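Local coordinates for putative pyrroline carboxylate reductase (Streptococcus pyogenes, PDB 2AHR), which probably catalyses the NAD(P)H-dependent reduction of 1-pyrroline-5-carboxylate to L-proline, the last step of proline biosynthesis, at residues Leu66-Pro70 with Gln71-Thr75; Thr127-Ala130 with Leu131-Gln134; Asp152-Glu155 with Lys156-Asp159. All blocks are in the same frame, centred on the assembly; numbering follows the deposited sequence.

Contact 1: residues Leu66-Pro70 with Gln71-Thr75. With NAP (NADP nicotinamide-adenine-dinucleotide phosphate), chain S.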
loop_
_atom_site.group_PDB
_atom_site.type_symbol
_atom_site.label_atom_id
_atom_site.label_comp_id
_atom_site.label_asym_id
_atom_site.label_seq_id
_atom_site.Cartn_x
_atom_site.Cartn_y
_atom_site.Cartn_z
ATOM N N LEU E 66 -5.695 6.684 44.730
ATOM C CA LEU E 66 -4.610 5.925 44.134
ATOM C C LEU E 66 -4.052 6.556 42.851
ATOM O O LEU E 66 -4.740 6.629 41.828
ATOM C CB LEU E 66 -5.062 4.485 43.856
ATOM C CG LEU E 66 -5.406 3.615 45.068
ATOM C CD1 LEU E 66 -6.061 2.300 44.610
ATOM C CD2 LEU E 66 -4.157 3.339 45.899
ATOM N N GLY E 67 -2.785 6.959 42.905
ATOM C CA GLY E 67 -2.091 7.512 41.743
ATOM C C GLY E 67 -1.036 6.623 41.088
ATOM O O GLY E 67 -0.309 7.069 40.189
ATOM N N ILE E 68 -0.960 5.363 41.525
ATOM C CA ILE E 68 -0.017 4.387 40.948
ATOM C C ILE E 68 -0.515 3.888 39.589
ATOM O O ILE E 68 -1.716 3.991 39.289
ATOM C CB ILE E 68 0.208 3.176 41.897
ATOM C CG1 ILE E 68 -1.135 2.617 42.410
ATOM C CG2 ILE E 68 1.130 3.572 43.068
ATOM C CD1 ILE E 68 -1.054 1.184 42.935
ATOM N N LYS E 69 0.395 3.359 38.766
ATOM C CA LYS E 69 -0.017 2.800 37.479
ATOM C C LYS E 69 -0.706 1.436 37.633
ATOM O O LYS E 69 -0.440 0.715 38.597
ATOM C CB LYS E 69 1.131 2.796 36.450
ATOM C CG LYS E 69 2.230 1.771 36.629
ATOM C CD LYS E 69 3.395 2.123 35.694
ATOM C CE LYS E 69 4.257 0.912 35.347
ATOM N NZ LYS E 69 5.102 0.440 36.481
ATOM N N PRO E 70 -1.612 1.090 36.696
ATOM C CA PRO E 70 -2.414 -0.135 36.837
ATOM C C PRO E 70 -1.578 -1.414 36.998
ATOM O O PRO E 70 -1.979 -2.311 37.744
ATOM C CB PRO E 70 -3.247 -0.174 35.538
ATOM C CG PRO E 70 -2.516 0.689 34.585
ATOM C CD PRO E 70 -1.936 1.795 35.442
ATOM N N GLN E 71 -0.428 -1.480 36.325
ATOM C CA GLN E 71 0.452 -2.658 36.384
ATOM C C GLN E 71 0.982 -2.979 37.790
ATOM O O GLN E 71 1.513 -4.067 38.006
ATOM C CB GLN E 71 1.651 -2.516 35.432
ATOM C CG GLN E 71 1.311 -2.496 33.949
ATOM C CD GLN E 71 1.109 -1.085 33.404
ATOM O OE1 GLN E 71 0.816 -0.146 34.143
ATOM N NE2 GLN E 71 1.262 -0.938 32.096
ATOM N N LEU E 72 0.843 -2.037 38.726
ATOM C CA LEU E 72 1.351 -2.200 40.090
ATOM C C LEU E 72 0.268 -2.352 41.149
ATOM O O LEU E 72 0.580 -2.397 42.338
ATOM C CB LEU E 72 2.236 -1.007 40.458
ATOM C CG LEU E 72 3.753 -1.071 40.259
ATOM C CD1 LEU E 72 4.176 -1.897 39.029
ATOM C CD2 LEU E 72 4.323 0.344 40.189
ATOM N N PHE E 73 -0.995 -2.415 40.737
ATOM C CA PHE E 73 -2.114 -2.527 41.683
ATOM C C PHE E 73 -2.007 -3.746 42.627
ATOM O O PHE E 73 -2.049 -3.594 43.844
ATOM C CB PHE E 73 -3.468 -2.506 40.938
ATOM C CG PHE E 73 -4.100 -1.119 40.831
ATOM C CD1 PHE E 73 -3.354 -0.020 40.404
ATOM C CD2 PHE E 73 -5.453 -0.931 41.129
ATOM C CE1 PHE E 73 -3.936 1.253 40.308
ATOM C CE2 PHE E 73 -6.046 0.328 41.029
ATOM C CZ PHE E 73 -5.283 1.422 40.625
ATOM N N GLU E 74 -1.851 -4.941 42.056
ATOM C CA GLU E 74 -1.722 -6.177 42.834
ATOM C C GLU E 74 -0.538 -6.128 43.805
ATOM O O GLU E 74 -0.723 -6.237 45.015
ATOM C CB GLU E 74 -1.606 -7.378 41.897
ATOM C CG GLU E 74 -1.643 -8.721 42.600
ATOM C CD GLU E 74 -2.272 -9.815 41.749
ATOM O OE1 GLU E 74 -2.806 -10.785 42.336
ATOM O OE2 GLU E 74 -2.251 -9.703 40.499
ATOM N N THR E 75 0.665 -5.946 43.266
ATOM C CA THR E 75 1.886 -5.823 44.065
ATOM C C THR E 75 1.781 -4.821 45.224
ATOM O O THR E 75 2.158 -5.139 46.355
ATOM C CB THR E 75 3.080 -5.448 43.165
ATOM O OG1 THR E 75 3.322 -6.523 42.250
ATOM C CG2 THR E 75 4.353 -5.189 43.988
HETATM P PA NAP S . 3.671 8.014 36.222
HETATM O O1A NAP S . 4.669 7.002 35.778
HETATM O O2A NAP S . 4.064 9.373 35.750
HETATM O O5B NAP S . 3.450 8.008 37.824
HETATM C C5B NAP S . 3.449 6.824 38.589
HETATM C C4B NAP S . 4.107 7.141 39.929
HETATM O O4B NAP S . 3.902 6.106 40.876
HETATM C C3B NAP S . 5.614 7.340 39.775
HETATM O O3B NAP S . 5.930 8.646 40.208
HETATM C C2B NAP S . 6.258 6.279 40.653
HETATM O O2B NAP S . 7.331 6.744 41.456
HETATM C C1B NAP S . 5.115 5.909 41.589
HETATM N N9A NAP S . 5.298 4.551 42.157
HETATM C C8A NAP S . 5.965 3.483 41.598
HETATM N N7A NAP S . 5.908 2.442 42.464
HETATM C C5A NAP S . 5.222 2.826 43.570
HETATM C C6A NAP S . 4.893 2.162 44.753
HETATM N N6A NAP S . 5.699 1.186 45.168
HETATM N N1A NAP S . 4.168 2.838 45.715
HETATM C C2A NAP S . 3.797 4.157 45.524
HETATM N N3A NAP S . 4.140 4.808 44.356
HETATM C C4A NAP S . 4.839 4.154 43.392
HETATM O O3 NAP S . 2.197 7.577 35.707
HETATM P PN NAP S . 0.979 8.616 35.451
HETATM O O1N NAP S . 1.048 9.024 34.019
HETATM O O2N NAP S . 0.928 9.671 36.500
HETATM O O5D NAP S . -0.297 7.641 35.629
HETATM C C5D NAP S . -0.781 7.281 36.904
HETATM C C4D NAP S . -2.223 6.791 36.796
HETATM O O4D NAP S . -3.062 7.768 36.207
HETATM C C3D NAP S . -2.324 5.540 35.930
HETATM O O3D NAP S . -3.084 4.594 36.644
HETATM C C2D NAP S . -3.042 5.958 34.654
HETATM O O2D NAP S . -3.876 4.904 34.186
HETATM C C1D NAP S . -3.795 7.227 35.109
HETATM N N1N NAP S . -3.971 8.301 34.096
HETATM C C2N NAP S . -2.887 8.961 33.550
HETATM C C3N NAP S . -3.082 9.990 32.623
HETATM C C7N NAP S . -1.931 10.804 32.109
HETATM O O7N NAP S . -2.242 11.864 31.235
HETATM N N7N NAP S . -0.674 10.527 32.481
HETATM C C4N NAP S . -4.383 10.352 32.255
HETATM C C5N NAP S . -5.471 9.696 32.813
HETATM C C6N NAP S . -5.246 8.672 33.736
HETATM P P2B NAP S . 8.821 7.054 40.905
HETATM O O1X NAP S . 9.716 7.299 42.108
HETATM O O2X NAP S . 9.335 5.854 40.143
HETATM O O3X NAP S . 8.812 8.278 40.005
HETATM O O HOH W 1 -1.742 -5.170 39.088
#
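Leu72 N donates to Lys69 O at 3.0 Å, and Phe73 N follows with a nearly straight bond (170°) to Pro70 O. These two i to i+3 bonds define the 3-10 turn that leads from the Rossmann strand 63-66 into helix 73-77. Pro70 O also accepts from a water, which in turn accepts from Glu74 N, linking Pro70 O to the first turn of helix 73-77. Just before the turn, Ile68 O takes a hydrogen bond of 3.0 Å from O3D of the nicotinamide ribose of NADP. The Phe73 ring lies beside the same stretch: Ile68 O and Lys69 O both meet its edge, Lys69 O at 3.5 Å from CD1, while Ile68 CD1 reaches that CD1 obliquely at 3.6 Å. Ile68 CG2 stands anti to the carbonyl carbon and touches adenine N3A at 3.5 Å. Leu72 CD2 meets N7A of the same adenine. Gln71 bends at chi2 (92°), bringing OE1 to 3.4 Å from Lys69 CG; its NE2 makes a weak hydrogen bond to Gly226 O of the second subunit. Phe73 and Leu66 pack together on Leu98 of helix 95-102, with strand 86-88 alongside.

Contact 2: residues Thr127-Ala130 with Leu131-Gln134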
loop_
_atom_site.group_PDB
_atom_site.type_symbol
_atom_site.label_atom_id
_atom_site.label_comp_id
_atom_site.label_asym_id
_atom_site.label_seq_id
_atom_site.Cartn_x
_atom_site.Cartn_y
_atom_site.Cartn_z
ATOM N N THR E 127 -17.455 7.192 38.602
ATOM C CA THR E 127 -18.441 6.167 38.930
ATOM C C THR E 127 -18.104 5.470 40.257
ATOM O O THR E 127 -16.957 5.494 40.700
ATOM C CB THR E 127 -18.623 5.162 37.760
ATOM O OG1 THR E 127 -19.871 4.483 37.916
ATOM C CG2 THR E 127 -17.474 4.148 37.693
ATOM N N GLY E 128 -19.104 4.828 40.866
ATOM C CA GLY E 128 -18.912 4.106 42.134
ATOM C C GLY E 128 -19.509 2.703 42.197
ATOM O O GLY E 128 -20.432 2.365 41.436
ATOM N N ASN E 129 -18.972 1.868 43.081
ATOM C CA ASN E 129 -19.566 0.548 43.295
ATOM C C ASN E 129 -20.864 0.649 44.094
ATOM O O ASN E 129 -21.285 1.744 44.495
ATOM C CB ASN E 129 -18.571 -0.482 43.878
ATOM C CG ASN E 129 -18.149 -0.181 45.316
ATOM O OD1 ASN E 129 -18.688 0.717 45.972
ATOM N ND2 ASN E 129 -17.155 -0.943 45.813
ATOM N N ALA E 130 -21.507 -0.494 44.296
ATOM C CA ALA E 130 -22.804 -0.551 44.958
ATOM C C ALA E 130 -22.754 -0.098 46.441
ATOM O O ALA E 130 -23.795 0.208 47.033
ATOM C CB ALA E 130 -23.381 -1.954 44.814
ATOM N N LEU E 131 -21.543 -0.019 47.007
ATOM C CA LEU E 131 -21.328 0.449 48.387
ATOM C C LEU E 131 -21.218 1.974 48.568
ATOM O O LEU E 131 -21.168 2.470 49.707
ATOM C CB LEU E 131 -20.093 -0.217 48.986
ATOM C CG LEU E 131 -20.289 -1.680 49.382
ATOM C CD1 LEU E 131 -18.987 -2.305 49.839
ATOM C CD2 LEU E 131 -21.358 -1.760 50.459
ATOM N N VAL E 132 -21.167 2.703 47.446
ATOM C CA VAL E 132 -21.077 4.157 47.453
ATOM C C VAL E 132 -22.460 4.787 47.572
ATOM O O VAL E 132 -23.338 4.541 46.743
ATOM C CB VAL E 132 -20.368 4.679 46.167
ATOM C CG1 VAL E 132 -20.473 6.212 46.068
ATOM C CG2 VAL E 132 -18.912 4.218 46.128
ATOM N N SER E 133 -22.652 5.594 48.609
ATOM C CA SER E 133 -23.909 6.325 48.798
ATOM C C SER E 133 -24.029 7.566 47.889
ATOM O O SER E 133 -23.035 8.026 47.324
ATOM C CB SER E 133 -24.047 6.734 50.262
ATOM O OG SER E 133 -22.996 7.601 50.647
ATOM N N GLN E 134 -25.250 8.092 47.758
ATOM C CA GLN E 134 -25.506 9.386 47.105
ATOM C C GLN E 134 -24.621 10.488 47.660
ATOM O O GLN E 134 -24.075 11.283 46.903
ATOM C CB GLN E 134 -26.959 9.835 47.305
ATOM C CG GLN E 134 -28.019 8.816 46.925
ATOM C CD GLN E 134 -28.269 8.751 45.430
ATOM O OE1 GLN E 134 -27.378 8.400 44.653
ATOM N NE2 GLN E 134 -29.494 9.081 45.020
#
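Asn129 holds CG between its backbone N and its carbonyl carbon (chi1 68°), and with chi2 near zero (8°) these torsions place OD1 beside the backbone N of Leu131. The backbone here forms a type I beta turn, Asn129 to Val132, in the connection from strand 122-128 to helix 134-145. Its closing bond runs from Val132 N to Asn129 O at 3.1 Å and is close to straight (165°). The side-chain bond, Leu131 N to Asn129 OD1, has the same length of 3.1 Å but is weak, because the N-H points poorly at the oxygen. Asn129 therefore contributes both its main-chain and its side-chain oxygen to the turn. The principal partner of OD1 is elsewhere: it accepts from Leu108 N, while ND2 donates to Leu106 O, so the amide bridges the turn and the chain entering the neighbouring strand 108-112. Leu131 CB lies 3.5 Å from Asn129 OD1, and the Val132 side chain touches Pro107 and Leu109 outside the turn. Ser133 then serves as N-cap of helix 134-145, its OG accepting from Leu136 N. Val132 directs CG2 back at the strand end, where it lies 3.5 Å from Asn129 OD1 and 4.0 Å from Gly128 CA.

Contact 3: residues Asp152-Glu155 with Lys156-Asp159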
loop_
_atom_site.group_PDB
_atom_site.type_symbol
_atom_site.label_atom_id
_atom_site.label_comp_id
_atom_site.label_asym_id
_atom_site.label_seq_id
_atom_site.Cartn_x
_atom_site.Cartn_y
_atom_site.Cartn_z
ATOM N N ASP E 152 -20.924 11.825 34.661
ATOM C CA ASP E 152 -21.552 10.647 35.268
ATOM C C ASP E 152 -21.602 9.557 34.204
ATOM O O ASP E 152 -22.502 9.540 33.357
ATOM C CB ASP E 152 -22.963 11.021 35.764
ATOM C CG ASP E 152 -23.777 9.817 36.280
ATOM O OD1 ASP E 152 -25.024 9.965 36.395
ATOM O OD2 ASP E 152 -23.203 8.728 36.560
ATOM N N ILE E 153 -20.622 8.657 34.241
ATOM C CA ILE E 153 -20.407 7.670 33.171
ATOM C C ILE E 153 -20.590 6.249 33.740
ATOM O O ILE E 153 -20.090 5.960 34.824
ATOM C CB ILE E 153 -18.960 7.872 32.573
ATOM C CG1 ILE E 153 -18.797 9.284 31.971
ATOM C CG2 ILE E 153 -18.560 6.807 31.559
ATOM C CD1 ILE E 153 -19.687 9.604 30.772
ATOM N N SER E 154 -21.316 5.371 33.040
ATOM C CA SER E 154 -21.378 3.962 33.434
ATOM C C SER E 154 -19.985 3.368 33.375
ATOM O O SER E 154 -19.206 3.715 32.490
ATOM C CB SER E 154 -22.219 3.160 32.450
ATOM O OG SER E 154 -23.568 3.524 32.541
ATOM N N GLU E 155 -19.694 2.423 34.266
ATOM C CA GLU E 155 -18.384 1.781 34.263
ATOM C C GLU E 155 -18.115 1.034 32.975
ATOM O O GLU E 155 -16.959 0.896 32.580
ATOM C CB GLU E 155 -18.163 0.841 35.457
ATOM C CG GLU E 155 -16.666 0.656 35.711
ATOM C CD GLU E 155 -16.298 -0.466 36.665
ATOM O OE1 GLU E 155 -17.168 -1.238 37.130
ATOM O OE2 GLU E 155 -15.102 -0.571 36.944
ATOM N N LYS E 156 -19.167 0.558 32.316
ATOM C CA LYS E 156 -18.972 -0.183 31.090
ATOM C C LYS E 156 -18.448 0.721 29.967
ATOM O O LYS E 156 -18.005 0.215 28.939
ATOM C CB LYS E 156 -20.253 -0.901 30.647
ATOM C CG LYS E 156 -21.449 0.015 30.471
ATOM C CD LYS E 156 -22.626 -0.736 29.808
ATOM C CE LYS E 156 -23.907 0.076 29.858
ATOM N NZ LYS E 156 -23.659 1.442 29.348
ATOM N N ASP E 157 -18.505 2.040 30.172
ATOM C CA ASP E 157 -18.043 3.008 29.171
ATOM C C ASP E 157 -16.724 3.658 29.569
ATOM O O ASP E 157 -16.272 4.584 28.908
ATOM C CB ASP E 157 -19.090 4.097 28.940
ATOM C CG ASP E 157 -20.356 3.576 28.268
ATOM O OD1 ASP E 157 -20.293 2.721 27.344
ATOM O OD2 ASP E 157 -21.437 4.047 28.669
ATOM N N PHE E 158 -16.119 3.194 30.652
ATOM C CA PHE E 158 -14.892 3.828 31.149
ATOM C C PHE E 158 -13.701 3.728 30.224
ATOM O O PHE E 158 -12.906 4.655 30.160
ATOM C CB PHE E 158 -14.527 3.350 32.552
ATOM C CG PHE E 158 -14.813 4.374 33.612
ATOM C CD1 PHE E 158 -16.118 4.838 33.808
ATOM C CD2 PHE E 158 -13.777 4.909 34.383
ATOM C CE1 PHE E 158 -16.401 5.807 34.769
ATOM C CE2 PHE E 158 -14.040 5.865 35.352
ATOM C CZ PHE E 158 -15.369 6.318 35.551
ATOM N N ASP E 159 -13.583 2.610 29.512
ATOM C CA ASP E 159 -12.442 2.396 28.600
ATOM C C ASP E 159 -12.523 3.332 27.378
ATOM O O ASP E 159 -11.523 3.890 26.962
ATOM C CB ASP E 159 -12.369 0.927 28.140
ATOM C CG ASP E 159 -11.822 -0.012 29.215
ATOM O OD1 ASP E 159 -11.255 0.431 30.250
ATOM O OD2 ASP E 159 -11.952 -1.225 29.003
HETATM O O HOH W 2 -22.405 6.284 30.223
HETATM O O HOH W 3 -14.917 -0.173 30.588
#
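Asp157 N donates to Ser154 O at 2.9 Å, and Phe158 N to Glu155 O at 3.1 Å. Both link residues i and i+3, the pattern of a 3-10 turn leading from strand 148-152 into the long helix 158-185. Two waters extend this polar set. One bridges Ser154 N and Asp157 OD2; the other donates to Glu155 O and accepts from Asp159 N. The apolar contacts lie on the buried side. Ile153 CG2 meets Asp157 CB at 3.8 Å and, obliquely, Phe158 CD1 at 3.9 Å, while Ile153 O and Ser154 O both lie in the plane of the Phe158 ring at its edge, Ser154 O at 3.5 Å from CD1. That ring packs further on strands 108-112 and 122-128. Among charged groups, Lys156 CG passes 3.8 Å from Ser154 CB, and the bend at chi4 (51°) turns NZ to Asp157 OD2 at 3.5 Å, a long salt bridge. Glu155 OE2 turns elsewhere, to Leu95 N and Arg110 NH1. Asp157 occupies the N-cap position without a side-chain capping bond; its carboxylate is engaged by lysine and water, and its negative charge would probably still suit the helix start.

How the contacts relate
All three contacts are turns entering helices, and they follow one another along the chain. Contact 1 alone touches NADP; its centre is about 21 Å from that of contact 2 and 20 Å from that of contact 3, with nearest atoms about 12 and 10 Å apart. Contacts 2 and 3 meet directly, through Thr127: its CB lies 3.4 Å from Ile153 O and its CG2 3.5 Å from Phe158 CE1. In contact 3 the Phe158 side chain lies about 9 Å from NADP, whereas contact 2 lies away from the cofactor and the sodium ion. The series thus runs from the nucleotide-binding Rossmann portion to the start of helix 158-185.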